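Local structure of EGF family domain-containing protein (Toxoplasma gondii, 4Z80) at residues Glu120-Val125 and Asp310-Phe315; Met126-Thr131 and Cys265-Ser270; Pro279-Met284 and Arg290-His295. The protein probably serves as an apical membrane antigen of the parasite's moving junction, binding a rhoptry neck RON2-type peptide during host-cell invasion. One frame throughout, in Å; residues are numbered along the deposited sequence.

Contact 1: residues Glu120-Val125 and Asp310-Phe315; sequences EIHANV and DDTNAF
Thr312 meets two residues of the 120-125 segment at once, its methyl group lying against the His122 imidazole and its carbonyl O facing ND2 of Asn124. The more enclosed part is at the buried His122: CG2 of Thr312 comes obliquely to within 3.7 Å of NE2 and 4.0 Å of CD2 of His122. With OG1 set between the backbone N and the carbonyl carbon (chi1 61°), CG2 is the branch of Thr312 left to meet the ring. The imidazole is fixed by a further bond, ND1 of His122 donating to the carbonyl O of Val144, and the backbone N of His122 binds a carboxylate oxygen of Glu149.

Toward solvent the fit is looser. ND2 of Asn124, a partly exposed residue, reaches O of Thr312 at 3.4 Å, and with an N-H...O angle of 144° this is a weak bond. A water bridges the segments with shorter bonds: it donates to O of His122 and to O of Thr312, each at 2.6 Å, so both its protons are spent on the two carbonyls, and Thr312 O receives two donors. Thr312 itself is exposed, held in a type I turn from Asp311 to Ala314 that is reinforced by an Asx turn, in which Asn313 N donates to Asp311 OD1 at 2.9 Å.

The contact thus joins two irregular connections, the long one between strands 101-104 and 160-161 and the one between strands 289-291 and 318-321, with the Phe315 ring leading inward to meet Tyr294 just beyond the 289-291 strand.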
ATOM      1  N   GLU A 120      13.373   3.830  -5.315  1.00 12.70           N
ATOM      2  CA  GLU A 120      13.454   3.674  -3.874  1.00 11.05           C
ATOM      3  C   GLU A 120      13.472   5.008  -3.141  1.00 11.71           C
ATOM      4  O   GLU A 120      13.797   6.057  -3.707  1.00 12.50           O
ATOM      5  CB  GLU A 120      14.693   2.871  -3.483  1.00 14.16           C
ATOM      6  CG  GLU A 120      14.544   1.384  -3.712  1.00 12.49           C
ATOM      7  CD  GLU A 120      15.700   0.586  -3.139  1.00 12.54           C
ATOM      8  OE1 GLU A 120      16.579   1.183  -2.491  1.00 12.78           O
ATOM      9  OE2 GLU A 120      15.720  -0.640  -3.346  1.00 14.25           O
ATOM     10  N   ILE A 121      13.133   4.945  -1.860  1.00 11.18           N
ATOM     11  CA  ILE A 121      13.231   6.092  -0.968  1.00 11.39           C
ATOM     12  C   ILE A 121      14.673   6.456  -0.647  1.00 13.55           C
ATOM     13  O   ILE A 121      15.603   5.671  -0.878  1.00 13.31           O
ATOM     14  CB  ILE A 121      12.468   5.829   0.361  1.00 11.76           C
ATOM     15  CG1 ILE A 121      13.123   4.685   1.163  1.00 12.10           C
ATOM     16  CG2 ILE A 121      11.005   5.521   0.068  1.00 12.99           C
ATOM     17  CD1 ILE A 121      12.481   4.425   2.532  1.00 13.49           C
ATOM     18  N   HIS A 122      14.844   7.663  -0.113  1.00 14.88           N
ATOM     19  CA  HIS A 122      16.115   8.131   0.419  1.00 13.51           C
ATOM     20  C   HIS A 122      15.862   8.616   1.846  1.00 13.53           C
ATOM     21  O   HIS A 122      15.829   9.819   2.104  1.00 16.48           O
ATOM     22  CB  HIS A 122      16.703   9.250  -0.445  1.00 15.75           C
ATOM     23  CG  HIS A 122      18.083   9.665  -0.036  1.00 12.85           C
ATOM     24  ND1 HIS A 122      19.179   9.496  -0.854  1.00 16.53           N
ATOM     25  CD2 HIS A 122      18.555  10.204   1.114  1.00 16.67           C
ATOM     26  CE1 HIS A 122      20.264   9.926  -0.231  1.00 16.51           C
ATOM     27  NE2 HIS A 122      19.914  10.356   0.968  1.00 16.22           N
ATOM     28  N   ALA A 123      15.665   7.682   2.772  1.00 13.36           N
ATOM     29  CA  ALA A 123      15.342   8.056   4.147  1.00 12.15           C
ATOM     30  C   ALA A 123      16.576   8.145   5.053  1.00 15.12           C
ATOM     31  O   ALA A 123      16.440   8.235   6.272  1.00 16.84           O
ATOM     32  CB  ALA A 123      14.332   7.071   4.736  1.00 14.03           C
ATOM     33  N   ASN A 124      17.769   8.132   4.457  1.00 15.43           N
ATOM     34  CA  ASN A 124      19.030   8.242   5.197  1.00 16.07           C
ATOM     35  C   ASN A 124      19.204   7.062   6.157  1.00 14.75           C
ATOM     36  O   ASN A 124      19.440   7.237   7.358  1.00 19.33           O
ATOM     37  CB  ASN A 124      19.106   9.575   5.944  1.00 16.86           C
ATOM     38  CG  ASN A 124      19.028  10.769   5.009  1.00 23.95           C
ATOM     39  OD1 ASN A 124      19.774  10.851   4.033  1.00 27.20           O
ATOM     40  ND2 ASN A 124      18.109  11.684   5.289  1.00 31.06           N
ATOM     41  N   VAL A 125      19.094   5.862   5.594  1.00 14.13           N
ATOM     42  CA  VAL A 125      19.164   4.610   6.343  1.00 14.73           C
ATOM     43  C   VAL A 125      20.356   3.745   5.919  1.00 14.91           C
ATOM     44  O   VAL A 125      21.058   3.219   6.780  1.00 16.36           O
ATOM     45  CB  VAL A 125      17.867   3.792   6.167  1.00 15.04           C
ATOM     46  CG1 VAL A 125      17.975   2.412   6.821  1.00 18.01           C
ATOM     47  CG2 VAL A 125      16.684   4.560   6.756  1.00 14.55           C
ATOM     48  N   ASP A 310      17.796  18.483  -3.799  1.00 15.15           N
ATOM     49  CA  ASP A 310      18.957  17.803  -3.220  1.00 16.94           C
ATOM     50  C   ASP A 310      18.890  17.723  -1.693  1.00 16.40           C
ATOM     51  O   ASP A 310      19.723  17.071  -1.058  1.00 16.20           O
ATOM     52  CB  ASP A 310      20.243  18.522  -3.622  1.00 13.99           C
ATOM     53  CG  ASP A 310      20.464  18.521  -5.113  1.00 23.99           C
ATOM     54  OD1 ASP A 310      20.291  17.454  -5.736  1.00 20.44           O
ATOM     55  OD2 ASP A 310      20.806  19.591  -5.659  1.00 33.61           O
ATOM     56  N   ASP A 311      17.907  18.397  -1.106  1.00 13.72           N
ATOM     57  CA  ASP A 311      17.796  18.513   0.350  1.00 13.53           C
ATOM     58  C   ASP A 311      17.249  17.230   0.954  1.00 14.02           C
ATOM     59  O   ASP A 311      16.057  16.952   0.834  1.00 15.14           O
ATOM     60  CB  ASP A 311      16.896  19.704   0.696  1.00 15.03           C
ATOM     61  CG  ASP A 311      16.793  19.969   2.192  1.00 17.84           C
ATOM     62  OD1 ASP A 311      17.330  19.190   3.003  1.00 15.58           O
ATOM     63  OD2 ASP A 311      16.150  20.981   2.551  1.00 21.03           O
ATOM     64  N   THR A 312      18.113  16.451   1.601  1.00 15.24           N
ATOM     65  CA  THR A 312      17.702  15.152   2.122  1.00 16.00           C
ATOM     66  C   THR A 312      16.841  15.278   3.377  1.00 18.24           C
ATOM     67  O   THR A 312      16.343  14.269   3.887  1.00 21.75           O
ATOM     68  CB  THR A 312      18.915  14.246   2.422  1.00 16.95           C
ATOM     69  OG1 THR A 312      19.753  14.854   3.417  1.00 21.71           O
ATOM     70  CG2 THR A 312      19.722  14.014   1.156  1.00 19.41           C
ATOM     71  N   ASN A 313      16.637  16.500   3.860  1.00 15.62           N
ATOM     72  CA  ASN A 313      15.709  16.710   4.967  1.00 18.46           C
ATOM     73  C   ASN A 313      14.331  17.160   4.476  1.00 19.21           C
ATOM     74  O   ASN A 313      13.410  17.332   5.279  1.00 21.15           O
ATOM     75  CB  ASN A 313      16.275  17.726   5.962  1.00 22.96           C
ATOM     76  CG  ASN A 313      15.667  17.576   7.346  1.00 39.79           C
ATOM     77  OD1 ASN A 313      15.118  18.526   7.904  1.00 50.03           O
ATOM     78  ND2 ASN A 313      15.745  16.365   7.898  1.00 48.00           N
ATOM     79  N   ALA A 314      14.180  17.332   3.164  1.00 15.18           N
ATOM     80  CA  ALA A 314      12.896  17.723   2.595  1.00 13.53           C
ATOM     81  C   ALA A 314      12.094  16.493   2.192  1.00 15.08           C
ATOM     82  O   ALA A 314      12.639  15.392   2.054  1.00 16.50           O
ATOM     83  CB  ALA A 314      13.096  18.648   1.395  1.00 16.09           C
ATOM     84  N   PHE A 315      10.787  16.688   2.060  1.00 11.76           N
ATOM     85  CA  PHE A 315       9.881  15.657   1.583  1.00 11.33           C
ATOM     86  C   PHE A 315       9.194  16.176   0.329  1.00 12.37           C
ATOM     87  O   PHE A 315       8.855  17.355   0.234  1.00 11.55           O
ATOM     88  CB  PHE A 315       8.852  15.272   2.661  1.00 12.17           C
ATOM     89  CG  PHE A 315       8.238  13.907   2.453  1.00 13.36           C
ATOM     90  CD1 PHE A 315       7.161  13.737   1.594  1.00 12.26           C
ATOM     91  CD2 PHE A 315       8.745  12.789   3.110  1.00 12.66           C
ATOM     92  CE1 PHE A 315       6.604  12.478   1.385  1.00 11.33           C
ATOM     93  CE2 PHE A 315       8.181  11.526   2.902  1.00 11.64           C
ATOM     94  CZ  PHE A 315       7.112  11.379   2.050  1.00 12.21           C
TER
HETATM   95  O   HOH W   1      15.440  12.399   2.250  1.00 19.45           O

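Contact 2: residues Met126-Thr131 and Cys265-Ser270; sequences MPHSTT and CWPYKS
CB of Pro267 sits over one face of the His128 imidazole, and the histidine side chain can be followed outward atom by atom. CB of His128 passes CG of Pro267 at 4.2 Å. The torsion that puts CG of His128 anti to the backbone N (chi1 -178°) extends the ring over the proline, with the two side chains running past each other in opposite senses. CG of the histidine then lies 3.8 Å from CB of Pro267; along one arm of the ring ND1 of His128 is 3.9 Å from that same proline carbon, and along the other CD2 and then NE2 of His128 are both 3.7 Å from CB of Pro267. These near-equal separations are those of a CH-pi contact: CB of Pro267 stands 3.6 Å from the centroid of the His128 ring and only 5° off its normal, over the centre of one face. CE1 of His128 keeps Pro267 CB over it and gains a second neighbour, CB of Lys269, at the ring edge, 4.1 Å away; beyond CB the extended lysine chain leads off.

NE2 of His128 hydrogen-bonds OG of Ser12 of the bound RON2L1 peptide chain, so this CH-pi contact helps to form the peptide-binding surface, consistent with the RON2-binding groove of the AMA family. Here the peptide engages both segments: Asn9 of the peptide chain bonds to Trp266 O and Tyr268 N, flanking the proline, while Glu16 of that chain takes the hydroxyls of Ser129 and Thr131.

Ser129 OG also accepts from Thr131 N at 3.1 Å with an N-H...O angle of 167°, an ST turn that brings the two residues together. At the far end of the other segment, Cys265 is tied to Cys161 by a disulfide.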
ATOM      1  N   MET A 126      20.576   3.608   4.609  1.00 14.34           N
ATOM      2  CA  MET A 126      21.569   2.672   4.069  1.00 15.00           C
ATOM      3  C   MET A 126      22.857   3.393   3.679  1.00 14.41           C
ATOM      4  O   MET A 126      22.815   4.380   2.953  1.00 14.97           O
ATOM      5  CB  MET A 126      21.013   1.933   2.844  1.00 14.44           C
ATOM      6  CG  MET A 126      19.717   1.163   3.095  1.00 14.94           C
ATOM      7  SD  MET A 126      19.899  -0.088   4.387  1.00 15.74           S
ATOM      8  CE  MET A 126      18.275  -0.857   4.337  1.00 17.37           C
ATOM      9  N   PRO A 127      24.014   2.885   4.127  1.00 13.39           N
ATOM     10  CA  PRO A 127      24.224   1.684   4.942  1.00 16.04           C
ATOM     11  C   PRO A 127      23.898   1.915   6.408  1.00 14.77           C
ATOM     12  O   PRO A 127      24.203   2.974   6.951  1.00 16.72           O
ATOM     13  CB  PRO A 127      25.714   1.402   4.766  1.00 13.58           C
ATOM     14  CG  PRO A 127      26.304   2.767   4.603  1.00 15.99           C
ATOM     15  CD  PRO A 127      25.294   3.519   3.769  1.00 15.27           C
ATOM     16  N   HIS A 128      23.291   0.922   7.042  1.00 15.94           N
ATOM     17  CA  HIS A 128      22.944   1.040   8.445  1.00 15.28           C
ATOM     18  C   HIS A 128      24.166   0.814   9.320  1.00 16.92           C
ATOM     19  O   HIS A 128      24.296   1.410  10.384  1.00 18.15           O
ATOM     20  CB  HIS A 128      21.840   0.044   8.796  1.00 15.49           C
ATOM     21  CG  HIS A 128      21.387   0.134  10.214  1.00 17.75           C
ATOM     22  ND1 HIS A 128      20.685   1.214  10.702  1.00 17.46           N
ATOM     23  CD2 HIS A 128      21.564  -0.707  11.260  1.00 16.61           C
ATOM     24  CE1 HIS A 128      20.438   1.029  11.986  1.00 17.20           C
ATOM     25  NE2 HIS A 128      20.960  -0.128  12.349  1.00 18.18           N
ATOM     26  N   SER A 129      25.055  -0.057   8.853  1.00 16.96           N
ATOM     27  CA  SER A 129      26.308  -0.340   9.546  1.00 20.01           C
ATOM     28  C   SER A 129      27.422  -0.506   8.529  1.00 13.93           C
ATOM     29  O   SER A 129      27.193  -0.977   7.415  1.00 17.54           O
ATOM     30  CB  SER A 129      26.191  -1.602  10.405  1.00 20.82           C
ATOM     31  OG  SER A 129      27.458  -1.983  10.926  1.00 22.54           O
ATOM     32  N   THR A 130      28.626  -0.104   8.916  1.00 16.99           N
ATOM     33  CA  THR A 130      29.810  -0.367   8.111  1.00 17.87           C
ATOM     34  C   THR A 130      30.858  -1.076   8.956  1.00 20.11           C
ATOM     35  O   THR A 130      32.046  -0.987   8.679  1.00 19.45           O
ATOM     36  CB  THR A 130      30.410   0.928   7.522  1.00 19.51           C
ATOM     37  OG1 THR A 130      30.717   1.844   8.580  1.00 19.74           O
ATOM     38  CG2 THR A 130      29.434   1.577   6.559  1.00 18.17           C
ATOM     39  N   THR A 131      30.408  -1.797   9.977  1.00 17.02           N
ATOM     40  CA  THR A 131      31.323  -2.494  10.875  1.00 18.85           C
ATOM     41  C   THR A 131      32.249  -3.433  10.104  1.00 18.91           C
ATOM     42  O   THR A 131      31.793  -4.249   9.300  1.00 18.30           O
ATOM     43  CB  THR A 131      30.539  -3.267  11.940  1.00 20.95           C
ATOM     44  OG1 THR A 131      29.853  -2.324  12.771  1.00 22.43           O
ATOM     45  CG2 THR A 131      31.460  -4.123  12.816  1.00 21.06           C
ATOM     46  N   CYS A 265      12.283  -7.185   9.483  1.00 14.48           N
ATOM     47  CA  CYS A 265      13.411  -7.344   8.571  1.00 13.52           C
ATOM     48  C   CYS A 265      14.199  -6.052   8.404  1.00 14.60           C
ATOM     49  O   CYS A 265      15.326  -6.077   7.921  1.00 16.02           O
ATOM     50  CB  CYS A 265      12.929  -7.810   7.200  1.00 13.76           C
ATOM     51  SG  CYS A 265      11.946  -9.328   7.210  1.00 16.30           S
ATOM     52  N   TRP A 266      13.597  -4.925   8.783  1.00 15.53           N
ATOM     53  CA  TRP A 266      14.230  -3.624   8.604  1.00 13.97           C
ATOM     54  C   TRP A 266      14.862  -3.158   9.899  1.00 13.38           C
ATOM     55  O   TRP A 266      14.336  -3.417  10.983  1.00 16.65           O
ATOM     56  CB  TRP A 266      13.218  -2.583   8.119  1.00 12.63           C
ATOM     57  CG  TRP A 266      12.395  -3.070   6.991  1.00 13.52           C
ATOM     58  CD1 TRP A 266      11.050  -3.278   6.999  1.00 14.26           C
ATOM     59  CD2 TRP A 266      12.850  -3.427   5.679  1.00 12.07           C
ATOM     60  NE1 TRP A 266      10.635  -3.736   5.777  1.00 13.73           N
ATOM     61  CE2 TRP A 266      11.720  -3.837   4.946  1.00 12.28           C
ATOM     62  CE3 TRP A 266      14.100  -3.435   5.051  1.00 13.68           C
ATOM     63  CZ2 TRP A 266      11.800  -4.252   3.614  1.00 12.26           C
ATOM     64  CZ3 TRP A 266      14.176  -3.848   3.725  1.00 12.42           C
ATOM     65  CH2 TRP A 266      13.037  -4.249   3.024  1.00 12.13           C
ATOM     66  N   PRO A 267      15.992  -2.449   9.802  1.00 12.74           N
ATOM     67  CA  PRO A 267      16.661  -2.004  11.022  1.00 14.68           C
ATOM     68  C   PRO A 267      15.989  -0.788  11.641  1.00 16.33           C
ATOM     69  O   PRO A 267      15.533   0.102  10.913  1.00 16.13           O
ATOM     70  CB  PRO A 267      18.062  -1.651  10.533  1.00 15.85           C
ATOM     71  CG  PRO A 267      17.847  -1.180   9.149  1.00 14.22           C
ATOM     72  CD  PRO A 267      16.711  -2.005   8.593  1.00 14.63           C
ATOM     73  N   TYR A 268      15.918  -0.763  12.966  1.00 14.74           N
ATOM     74  CA  TYR A 268      15.538   0.437  13.692  1.00 15.38           C
ATOM     75  C   TYR A 268      16.500   0.706  14.840  1.00 18.52           C
ATOM     76  O   TYR A 268      16.775  -0.175  15.656  1.00 17.63           O
ATOM     77  CB  TYR A 268      14.115   0.348  14.254  1.00 16.12           C
ATOM     78  CG  TYR A 268      13.844   1.510  15.182  1.00 16.19           C
ATOM     79  CD1 TYR A 268      13.722   2.802  14.683  1.00 15.98           C
ATOM     80  CD2 TYR A 268      13.772   1.328  16.556  1.00 16.38           C
ATOM     81  CE1 TYR A 268      13.510   3.871  15.523  1.00 16.70           C
ATOM     82  CE2 TYR A 268      13.562   2.400  17.405  1.00 17.93           C
ATOM     83  CZ  TYR A 268      13.427   3.667  16.880  1.00 18.76           C
ATOM     84  OH  TYR A 268      13.221   4.740  17.710  1.00 24.50           O
ATOM     85  N   LYS A 269      16.995   1.938  14.890  1.00 17.25           N
ATOM     86  CA  LYS A 269      17.791   2.426  16.010  1.00 20.09           C
ATOM     87  C   LYS A 269      17.244   3.787  16.414  1.00 21.27           C
ATOM     88  O   LYS A 269      16.868   4.587  15.552  1.00 21.21           O
ATOM     89  CB  LYS A 269      19.264   2.509  15.627  1.00 24.65           C
ATOM     90  CG  LYS A 269      20.179   2.991  16.725  1.00 29.08           C
ATOM     91  CD  LYS A 269      21.614   2.816  16.273  1.00 39.44           C
ATOM     92  CE  LYS A 269      22.612   3.225  17.336  1.00 54.52           C
ATOM     93  NZ  LYS A 269      23.994   2.829  16.946  1.00 59.01           N
ATOM     94  N   SER A 270      17.196   4.026  17.724  1.00 23.31           N
ATOM     95  CA  SER A 270      16.580   5.222  18.298  1.00 23.90           C
ATOM     96  C   SER A 270      16.962   6.474  17.520  1.00 23.03           C
ATOM     97  O   SER A 270      18.136   6.716  17.249  1.00 25.40           O
ATOM     98  CB  SER A 270      16.986   5.368  19.770  1.00 27.34           C
ATOM     99  OG  SER A 270      16.092   6.216  20.467  1.00 37.42           O
TER

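Contact 3: residues Pro279-Met284 and Arg290-His295; sequences PAMFDM and RLLGYH
The carbonyl O of Arg290 takes the shortest bond of the pairing, from Met281 N at 2.8 Å (N-H...O 163°); CA of Ala280 adds a bent, weak CA-H...O contact to Arg290 O at 3.3 Å. The return bond, Arg290 N to O of Met281, is 2.9 Å long and nearly straight at 171°, lying in the carbonyl plane, so Met281 and Arg290 form an antiparallel hydrogen-bonded pair. Ala280 and Leu291 are the adjoining non-hydrogen-bonded pair, CB of Ala280 and CD2 of Leu291 meeting at 4.1 Å on the face opposite that of Met281 and Arg290.

Past this pair, Leu292 N donates to O of Pro279 at 2.9 Å. Leu292 then leans back over the first strand: its CD2 packs 3.9 Å from CG of Met281, which points that way because it is anti to the carbonyl carbon (chi1 -63°). The proline ring fits against the returning chain, its CG 3.5 Å from O of Tyr294 and its CD 3.7 Å from ND1 of His295.

The guanidinium of Arg290 runs away from the pairing to the carbonyl of Lys118. Strand 280-283 also pairs with 329-332, and 289-291 is the outermost strand of the four-stranded antiparallel sheet, though Leu291 makes a further backbone bond to Met153: a buried beta hairpin in the PAN-clan AMA1 family region.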
ATOM      1  N   PRO A 279       2.569   0.331   3.682  1.00 10.46           N
ATOM      2  CA  PRO A 279       1.637   0.129   2.580  1.00 11.20           C
ATOM      3  C   PRO A 279       2.358  -0.445   1.361  1.00 11.02           C
ATOM      4  O   PRO A 279       3.592  -0.520   1.337  1.00 10.56           O
ATOM      5  CB  PRO A 279       1.102   1.540   2.322  1.00 11.29           C
ATOM      6  CG  PRO A 279       2.225   2.428   2.662  1.00 10.80           C
ATOM      7  CD  PRO A 279       2.974   1.744   3.798  1.00 10.60           C
ATOM      8  N   ALA A 280       1.593  -0.859   0.359  1.00 12.20           N
ATOM      9  CA  ALA A 280       2.164  -1.492  -0.815  1.00 11.12           C
ATOM     10  C   ALA A 280       1.348  -1.190  -2.055  1.00 11.92           C
ATOM     11  O   ALA A 280       0.167  -0.848  -1.975  1.00 13.17           O
ATOM     12  CB  ALA A 280       2.264  -3.008  -0.606  1.00 11.79           C
ATOM     13  N   MET A 281       2.006  -1.310  -3.204  1.00 12.45           N
ATOM     14  CA  MET A 281       1.363  -1.260  -4.508  1.00 10.70           C
ATOM     15  C   MET A 281       1.308  -2.655  -5.120  1.00 12.90           C
ATOM     16  O   MET A 281       2.333  -3.323  -5.212  1.00 13.83           O
ATOM     17  CB  MET A 281       2.129  -0.333  -5.444  1.00 11.96           C
ATOM     18  CG  MET A 281       2.185   1.117  -5.005  1.00 12.28           C
ATOM     19  SD  MET A 281       0.555   1.890  -4.848  1.00 12.95           S
ATOM     20  CE  MET A 281      -0.100   1.610  -6.485  1.00 14.59           C
ATOM     21  N   PHE A 282       0.121  -3.085  -5.527  1.00 10.89           N
ATOM     22  CA  PHE A 282      -0.040  -4.328  -6.272  1.00 13.10           C
ATOM     23  C   PHE A 282      -0.411  -4.020  -7.710  1.00 14.49           C
ATOM     24  O   PHE A 282      -1.242  -3.155  -7.969  1.00 13.82           O
ATOM     25  CB  PHE A 282      -1.102  -5.205  -5.622  1.00 13.60           C
ATOM     26  CG  PHE A 282      -1.228  -6.565  -6.246  1.00 15.78           C
ATOM     27  CD1 PHE A 282      -0.233  -7.512  -6.068  1.00 16.84           C
ATOM     28  CD2 PHE A 282      -2.346  -6.902  -6.990  1.00 16.82           C
ATOM     29  CE1 PHE A 282      -0.341  -8.771  -6.634  1.00 17.81           C
ATOM     30  CE2 PHE A 282      -2.464  -8.168  -7.561  1.00 18.71           C
ATOM     31  CZ  PHE A 282      -1.458  -9.099  -7.378  1.00 17.24           C
ATOM     32  N   ASP A 283       0.231  -4.717  -8.644  1.00 14.28           N
ATOM     33  CA  ASP A 283      -0.062  -4.581 -10.062  1.00 13.77           C
ATOM     34  C   ASP A 283      -0.876  -5.799 -10.518  1.00 17.36           C
ATOM     35  O   ASP A 283      -0.353  -6.919 -10.559  1.00 16.90           O
ATOM     36  CB  ASP A 283       1.246  -4.442 -10.842  1.00 18.24           C
ATOM     37  CG  ASP A 283       1.038  -4.089 -12.305  1.00 18.24           C
ATOM     38  OD1 ASP A 283       0.025  -4.508 -12.901  1.00 21.01           O
ATOM     39  OD2 ASP A 283       1.909  -3.393 -12.872  1.00 21.95           O
ATOM     40  N   MET A 284      -2.152  -5.578 -10.834  1.00 15.68           N
ATOM     41  CA  MET A 284      -3.066  -6.664 -11.203  1.00 19.09           C
ATOM     42  C   MET A 284      -2.626  -7.374 -12.471  1.00 21.16           C
ATOM     43  O   MET A 284      -2.961  -8.541 -12.674  1.00 23.07           O
ATOM     44  CB  MET A 284      -4.491  -6.140 -11.412  1.00 20.13           C
ATOM     45  CG  MET A 284      -5.139  -5.499 -10.201  1.00 21.45           C
ATOM     46  SD  MET A 284      -5.611  -6.645  -8.895  1.00 24.43           S
ATOM     47  CE  MET A 284      -6.906  -7.574  -9.720  1.00 29.88           C
ATOM     48  N   ARG A 290       4.910  -4.429  -4.474  1.00 12.79           N
ATOM     49  CA  ARG A 290       6.018  -3.540  -4.119  1.00 12.33           C
ATOM     50  C   ARG A 290       5.697  -2.807  -2.822  1.00 12.77           C
ATOM     51  O   ARG A 290       4.711  -2.081  -2.747  1.00 13.42           O
ATOM     52  CB  ARG A 290       6.284  -2.537  -5.239  1.00 11.86           C
ATOM     53  CG  ARG A 290       7.625  -1.849  -5.129  1.00 13.23           C
ATOM     54  CD  ARG A 290       8.715  -2.691  -5.800  1.00 13.41           C
ATOM     55  NE  ARG A 290      10.038  -2.101  -5.619  1.00 12.50           N
ATOM     56  CZ  ARG A 290      10.460  -1.012  -6.255  1.00 12.84           C
ATOM     57  NH1 ARG A 290       9.654  -0.390  -7.105  1.00 12.14           N
ATOM     58  NH2 ARG A 290      11.676  -0.539  -6.034  1.00 12.16           N
ATOM     59  N   LEU A 291       6.517  -3.015  -1.798  1.00 11.32           N
ATOM     60  CA  LEU A 291       6.365  -2.312  -0.531  1.00 10.93           C
ATOM     61  C   LEU A 291       6.765  -0.854  -0.703  1.00 12.57           C
ATOM     62  O   LEU A 291       7.724  -0.559  -1.413  1.00 11.33           O
ATOM     63  CB  LEU A 291       7.222  -2.962   0.554  1.00 11.89           C
ATOM     64  CG  LEU A 291       6.926  -4.436   0.846  1.00 12.00           C
ATOM     65  CD1 LEU A 291       7.912  -4.948   1.877  1.00 14.66           C
ATOM     66  CD2 LEU A 291       5.503  -4.661   1.311  1.00 15.53           C
ATOM     67  N   LEU A 292       6.008   0.043  -0.070  1.00 11.31           N
ATOM     68  CA  LEU A 292       6.337   1.466  -0.035  1.00 12.84           C
ATOM     69  C   LEU A 292       6.996   1.787   1.298  1.00 12.62           C
ATOM     70  O   LEU A 292       6.612   1.256   2.345  1.00 13.47           O
ATOM     71  CB  LEU A 292       5.097   2.328  -0.230  1.00 12.05           C
ATOM     72  CG  LEU A 292       4.287   2.078  -1.503  1.00 10.67           C
ATOM     73  CD1 LEU A 292       3.042   2.961  -1.512  1.00 12.96           C
ATOM     74  CD2 LEU A 292       5.118   2.323  -2.745  1.00 14.70           C
ATOM     75  N   GLY A 293       7.981   2.677   1.273  1.00 11.19           N
ATOM     76  CA  GLY A 293       8.727   3.003   2.474  1.00 11.64           C
ATOM     77  C   GLY A 293       8.090   4.086   3.328  1.00 11.70           C
ATOM     78  O   GLY A 293       8.472   4.290   4.474  1.00 11.88           O
ATOM     79  N   TYR A 294       7.105   4.768   2.757  1.00 11.50           N
ATOM     80  CA  TYR A 294       6.463   5.914   3.398  1.00 11.64           C
ATOM     81  C   TYR A 294       4.956   5.721   3.517  1.00  9.79           C
ATOM     82  O   TYR A 294       4.310   5.202   2.593  1.00 11.40           O
ATOM     83  CB  TYR A 294       6.734   7.187   2.600  1.00 11.11           C
ATOM     84  CG  TYR A 294       8.168   7.671   2.542  1.00 10.30           C
ATOM     85  CD1 TYR A 294       8.999   7.610   3.653  1.00 11.74           C
ATOM     86  CD2 TYR A 294       8.676   8.221   1.374  1.00 11.75           C
ATOM     87  CE1 TYR A 294      10.307   8.087   3.598  1.00 14.18           C
ATOM     88  CE2 TYR A 294       9.974   8.707   1.307  1.00 12.37           C
ATOM     89  CZ  TYR A 294      10.785   8.634   2.422  1.00 12.77           C
ATOM     90  OH  TYR A 294      12.091   9.114   2.363  1.00 13.60           O
ATOM     91  N   HIS A 295       4.407   6.153   4.652  1.00 10.24           N
ATOM     92  CA  HIS A 295       2.970   6.125   4.909  1.00 10.92           C
ATOM     93  C   HIS A 295       2.249   7.340   4.336  1.00 10.76           C
ATOM     94  O   HIS A 295       1.045   7.291   4.089  1.00 10.64           O
ATOM     95  CB  HIS A 295       2.693   6.053   6.403  1.00  9.88           C
ATOM     96  CG  HIS A 295       3.208   4.810   7.051  1.00 10.41           C
ATOM     97  ND1 HIS A 295       2.551   3.602   6.971  1.00 11.98           N
ATOM     98  CD2 HIS A 295       4.321   4.590   7.787  1.00 13.62           C
ATOM     99  CE1 HIS A 295       3.240   2.689   7.637  1.00 12.59           C
ATOM    100  NE2 HIS A 295       4.316   3.264   8.143  1.00 12.23           N
TER

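Overall arrangement
The three sites lie 16 to 21 Å apart between centres. Along the chain, 120-125 runs directly into 126-131; contact 2 closes at 265-270, the hairpin of contact 3 follows, and 310-315 returns last to complete contact 1. Contact 3 is the central one, about 5 Å from the middle of the chain, whereas contacts 1 and 2 are peripheral, about 21 and 25 Å out. Tyr294 of contact 3 packs on contact 1, its CE2 3.6 Å from CG2 of Ile121, while Val125 packs on Pro267 between contacts 1 and 2. Contact 3 thus touches the loops of contact 1, and these in turn touch contact 2, whose loops meet the RON2L1 peptide.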